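Local coordinates for protein CEP104 (Gallus gallus, PDB 5JO8) that probably binds tubulin or microtubules through its TOG domain, as a centriolar protein, at residues Leu181-Glu195 with Gly222-Val234. Residues are numbered along the deposited sequence; the frame is centred on the assembly and turned at random. Where two conformers were deposited one is given.
Sequences LKPNSPTHLAMSRVE and GALEHRVYEVRDV
Helices 187-195 and 229-234 run nearly parallel, 12° apart with axes 9.2 Å from each other at their closest, and the turns leading into them meet where R227 N donates to P183 O. H226 sits at the centre of this junction. Its CG is anti to the backbone N (chi1 -162°), which carries the imidazole against the 182-185 turn. P183 O lies over the centre of one ring face, 3.4 Å above the plane; V231 CG2 covers the opposite face nearer the rim. At the ring edge, H226 NE2 donates to S185 O over 3.0 Å, a bent bond (143°) close to the ring plane, and makes a second, weak bond to S185 OG. The other ring nitrogen, H226 ND1, accepts from V228 N, so both ring nitrogens are engaged and the flip of the imidazole is fixed. S185 OG in turn donates to K182 O. This belongs to the all-helical, HEAT-like repeat array of a TOG domain: helix 187-204 packs alongside helix 229-245, and the joined turns lie along one edge of the array. Further along the two helices the contact becomes apolar. In the conformer given, M191 is bent at chi2 and chi3, so that SD slides past V231 CG2 at 3.6 Å and CE crosses E230 CG. V194 points CG1 at A223 CB and V231 CG1 and presses CG2 on V234 CB, 3.6 Å away, while L181 CD2 meets V231 CG1 tip to tip. Two waters complete the seam: one donates to both L181 O and G222 O, the other donates to S185 O and accepts from R227 NE, 2.9 Å away, in the guanidinium plane.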
# COMPACT_ATOMS: atom_id res chain seq x y z
N LEU A 181 9.08 9.89 -5.78
CA LEU A 181 9.62 8.74 -6.48
C LEU A 181 10.99 9.15 -7.00
O LEU A 181 11.10 10.08 -7.80
CB LEU A 181 8.70 8.38 -7.65
CG LEU A 181 9.02 7.12 -8.46
CD1 LEU A 181 8.71 5.86 -7.66
CD2 LEU A 181 8.24 7.15 -9.77
N LYS A 182 12.05 8.48 -6.53
CA LYS A 182 13.40 8.81 -6.97
C LYS A 182 13.58 8.46 -8.45
O LYS A 182 13.04 7.47 -8.92
CB LYS A 182 14.45 8.08 -6.12
CG LYS A 182 14.61 8.62 -4.71
CD LYS A 182 15.80 7.99 -4.01
CE LYS A 182 15.91 8.45 -2.56
NZ LYS A 182 17.08 7.84 -1.87
N PRO A 183 14.33 9.30 -9.19
CA PRO A 183 14.51 9.12 -10.64
C PRO A 183 15.20 7.82 -11.00
O PRO A 183 15.08 7.35 -12.14
CB PRO A 183 15.41 10.30 -11.02
CG PRO A 183 15.20 11.31 -9.94
CD PRO A 183 14.98 10.52 -8.69
N ASN A 184 15.93 7.25 -10.05
CA ASN A 184 16.67 6.02 -10.26
C ASN A 184 15.99 4.82 -9.59
O ASN A 184 16.56 3.73 -9.56
CB ASN A 184 18.08 6.18 -9.69
CG ASN A 184 18.07 6.56 -8.23
OD1 ASN A 184 17.79 7.71 -7.88
ND2 ASN A 184 18.38 5.60 -7.36
N SER A 185 14.80 5.04 -9.05
CA SER A 185 14.05 3.96 -8.40
C SER A 185 13.84 2.78 -9.35
O SER A 185 13.73 2.96 -10.57
CB SER A 185 12.70 4.48 -7.91
OG SER A 185 11.93 4.99 -8.98
N PRO A 186 13.79 1.56 -8.79
CA PRO A 186 13.62 0.35 -9.60
C PRO A 186 12.40 0.44 -10.53
O PRO A 186 11.34 0.91 -10.12
CB PRO A 186 13.43 -0.75 -8.56
CG PRO A 186 14.19 -0.26 -7.37
CD PRO A 186 13.99 1.24 -7.36
N THR A 187 12.58 -0.01 -11.76
CA THR A 187 11.58 0.16 -12.80
C THR A 187 10.21 -0.42 -12.44
O THR A 187 9.20 0.26 -12.55
CB THR A 187 12.07 -0.43 -14.12
OG1 THR A 187 13.30 0.22 -14.47
CG2 THR A 187 11.04 -0.21 -15.22
N HIS A 188 10.18 -1.68 -11.99
CA HIS A 188 8.90 -2.30 -11.65
C HIS A 188 8.19 -1.55 -10.52
O HIS A 188 7.00 -1.28 -10.60
CB HIS A 188 9.08 -3.77 -11.28
CG HIS A 188 9.47 -4.63 -12.43
ND1 HIS A 188 10.36 -5.67 -12.32
CD2 HIS A 188 9.08 -4.60 -13.73
CE1 HIS A 188 10.51 -6.25 -13.50
NE2 HIS A 188 9.74 -5.61 -14.37
N LEU A 189 8.95 -1.21 -9.49
CA LEU A 189 8.43 -0.43 -8.38
C LEU A 189 7.87 0.91 -8.86
O LEU A 189 6.77 1.32 -8.48
CB LEU A 189 9.55 -0.17 -7.38
CG LEU A 189 9.14 0.41 -6.03
CD1 LEU A 189 8.27 -0.58 -5.27
CD2 LEU A 189 10.38 0.80 -5.23
N ALA A 190 8.63 1.60 -9.71
CA ALA A 190 8.21 2.92 -10.17
C ALA A 190 6.97 2.84 -11.03
O ALA A 190 6.05 3.63 -10.90
CB ALA A 190 9.34 3.58 -10.95
N MET A 191 6.97 1.87 -11.94
CA MET A 191 5.82 1.66 -12.82
C MET A 191 4.56 1.37 -12.03
O MET A 191 3.50 1.92 -12.30
CB MET A 191 6.10 0.52 -13.79
CG MET A 191 6.90 0.93 -15.02
SD MET A 191 6.06 2.21 -15.96
CE MET A 191 4.54 1.38 -16.41
N SER A 192 4.67 0.49 -11.04
CA SER A 192 3.54 0.14 -10.20
C SER A 192 3.02 1.36 -9.47
O SER A 192 1.81 1.55 -9.34
CB SER A 192 3.93 -0.92 -9.18
OG SER A 192 4.13 -2.18 -9.81
N ARG A 193 3.94 2.20 -9.01
CA ARG A 193 3.53 3.38 -8.28
C ARG A 193 2.79 4.38 -9.16
O ARG A 193 1.73 4.86 -8.78
CB ARG A 193 4.71 4.06 -7.58
CG ARG A 193 4.25 5.14 -6.60
CD ARG A 193 4.39 4.70 -5.14
NE ARG A 193 5.76 4.94 -4.67
CZ ARG A 193 6.25 6.14 -4.39
NH1 ARG A 193 5.48 7.22 -4.51
NH2 ARG A 193 7.51 6.27 -3.99
N VAL A 194 3.32 4.69 -10.35
CA VAL A 194 2.61 5.64 -11.20
C VAL A 194 1.26 5.08 -11.66
O VAL A 194 0.29 5.83 -11.77
CB VAL A 194 3.47 6.15 -12.37
CG1 VAL A 194 4.59 7.01 -11.84
CG2 VAL A 194 4.03 5.00 -13.20
N GLU A 195 1.20 3.78 -11.90
CA GLU A 195 -0.04 3.18 -12.34
C GLU A 195 -1.09 3.19 -11.23
O GLU A 195 -2.28 3.39 -11.50
CB GLU A 195 0.19 1.75 -12.85
CG GLU A 195 0.97 1.68 -14.13
CD GLU A 195 1.27 0.24 -14.52
OE1 GLU A 195 1.34 -0.62 -13.62
OE2 GLU A 195 1.41 -0.02 -15.73
N GLY A 222 7.65 15.01 -10.45
CA GLY A 222 8.80 14.25 -9.99
C GLY A 222 9.04 13.04 -10.87
O GLY A 222 10.17 12.76 -11.26
N ALA A 223 7.96 12.32 -11.18
CA ALA A 223 8.05 11.11 -11.99
C ALA A 223 8.51 11.38 -13.43
O ALA A 223 9.02 10.48 -14.09
CB ALA A 223 6.71 10.36 -11.99
N LEU A 224 8.34 12.62 -13.90
CA LEU A 224 8.78 13.00 -15.25
C LEU A 224 10.29 12.97 -15.35
O LEU A 224 10.85 12.94 -16.45
CB LEU A 224 8.29 14.40 -15.61
CG LEU A 224 6.80 14.62 -15.86
CD1 LEU A 224 6.50 16.09 -16.13
CD2 LEU A 224 6.34 13.75 -17.02
N GLU A 225 10.97 12.97 -14.21
CA GLU A 225 12.43 12.93 -14.20
C GLU A 225 12.95 11.50 -14.19
O GLU A 225 14.16 11.27 -14.28
CB GLU A 225 12.98 13.70 -13.00
CG GLU A 225 12.53 15.15 -12.95
CD GLU A 225 13.41 16.00 -12.06
OE1 GLU A 225 13.85 15.50 -11.00
OE2 GLU A 225 13.68 17.17 -12.42
N HIS A 226 12.05 10.53 -14.09
CA HIS A 226 12.49 9.14 -14.00
C HIS A 226 13.26 8.71 -15.24
O HIS A 226 12.98 9.18 -16.34
CB HIS A 226 11.32 8.20 -13.74
CG HIS A 226 11.73 6.85 -13.22
ND1 HIS A 226 12.13 5.83 -14.05
CD2 HIS A 226 11.85 6.38 -11.96
CE1 HIS A 226 12.45 4.77 -13.32
NE2 HIS A 226 12.29 5.08 -12.05
N ARG A 227 14.23 7.83 -15.07
CA ARG A 227 15.08 7.43 -16.19
C ARG A 227 14.35 6.56 -17.23
O ARG A 227 14.79 6.46 -18.37
CB ARG A 227 16.34 6.73 -15.68
CG ARG A 227 16.09 5.46 -14.90
CD ARG A 227 17.37 4.96 -14.25
NE ARG A 227 17.17 3.69 -13.55
CZ ARG A 227 18.14 3.02 -12.94
NH1 ARG A 227 19.38 3.49 -12.94
NH2 ARG A 227 17.87 1.87 -12.33
N VAL A 228 13.24 5.95 -16.84
CA VAL A 228 12.55 5.02 -17.72
C VAL A 228 11.36 5.66 -18.43
O VAL A 228 10.46 6.21 -17.79
CB VAL A 228 12.14 3.74 -16.97
CG1 VAL A 228 11.33 2.83 -17.87
CG2 VAL A 228 13.37 3.03 -16.43
N TYR A 229 11.36 5.58 -19.77
CA TYR A 229 10.30 6.19 -20.57
C TYR A 229 8.90 5.80 -20.13
O TYR A 229 8.01 6.65 -20.02
CB TYR A 229 10.48 5.86 -22.06
CG TYR A 229 9.28 6.23 -22.91
CD1 TYR A 229 9.13 7.52 -23.41
CD2 TYR A 229 8.30 5.30 -23.20
CE1 TYR A 229 8.03 7.87 -24.18
CE2 TYR A 229 7.19 5.64 -23.97
CZ TYR A 229 7.06 6.92 -24.45
OH TYR A 229 5.96 7.25 -25.22
N GLU A 230 8.69 4.51 -19.90
CA GLU A 230 7.36 4.01 -19.59
C GLU A 230 6.81 4.65 -18.29
O GLU A 230 5.62 4.93 -18.18
CB GLU A 230 7.38 2.48 -19.52
CG GLU A 230 6.02 1.83 -19.62
CD GLU A 230 6.12 0.32 -19.77
OE1 GLU A 230 7.25 -0.19 -19.89
OE2 GLU A 230 5.06 -0.34 -19.77
N VAL A 231 7.71 4.92 -17.34
CA VAL A 231 7.35 5.63 -16.11
C VAL A 231 6.94 7.08 -16.40
O VAL A 231 5.90 7.55 -15.94
CB VAL A 231 8.50 5.59 -15.10
CG1 VAL A 231 8.11 6.35 -13.82
CG2 VAL A 231 8.88 4.16 -14.77
N ARG A 232 7.77 7.78 -17.17
CA ARG A 232 7.46 9.16 -17.53
C ARG A 232 6.14 9.25 -18.28
O ARG A 232 5.39 10.20 -18.12
CB ARG A 232 8.58 9.78 -18.38
CG ARG A 232 9.94 9.80 -17.69
CD ARG A 232 10.96 10.62 -18.47
NE ARG A 232 11.19 10.11 -19.82
CZ ARG A 232 12.09 9.19 -20.14
NH1 ARG A 232 12.24 8.80 -21.40
NH2 ARG A 232 12.86 8.65 -19.20
N ASP A 233 5.87 8.25 -19.12
CA ASP A 233 4.66 8.27 -19.92
C ASP A 233 3.39 8.20 -19.06
O ASP A 233 2.41 8.88 -19.35
CB ASP A 233 4.68 7.16 -20.97
CG ASP A 233 3.43 7.14 -21.83
OD1 ASP A 233 3.27 8.05 -22.66
OD2 ASP A 233 2.61 6.21 -21.67
N VAL A 234 3.42 7.41 -17.98
CA VAL A 234 2.27 7.38 -17.09
C VAL A 234 2.14 8.73 -16.38
O VAL A 234 1.04 9.24 -16.20
CB VAL A 234 2.33 6.24 -16.07
CG1 VAL A 234 1.07 6.24 -15.21
CG2 VAL A 234 2.49 4.91 -16.80
O HOH W 1 11.22 10.17 -10.74
O HOH W 2 14.83 2.19 -12.92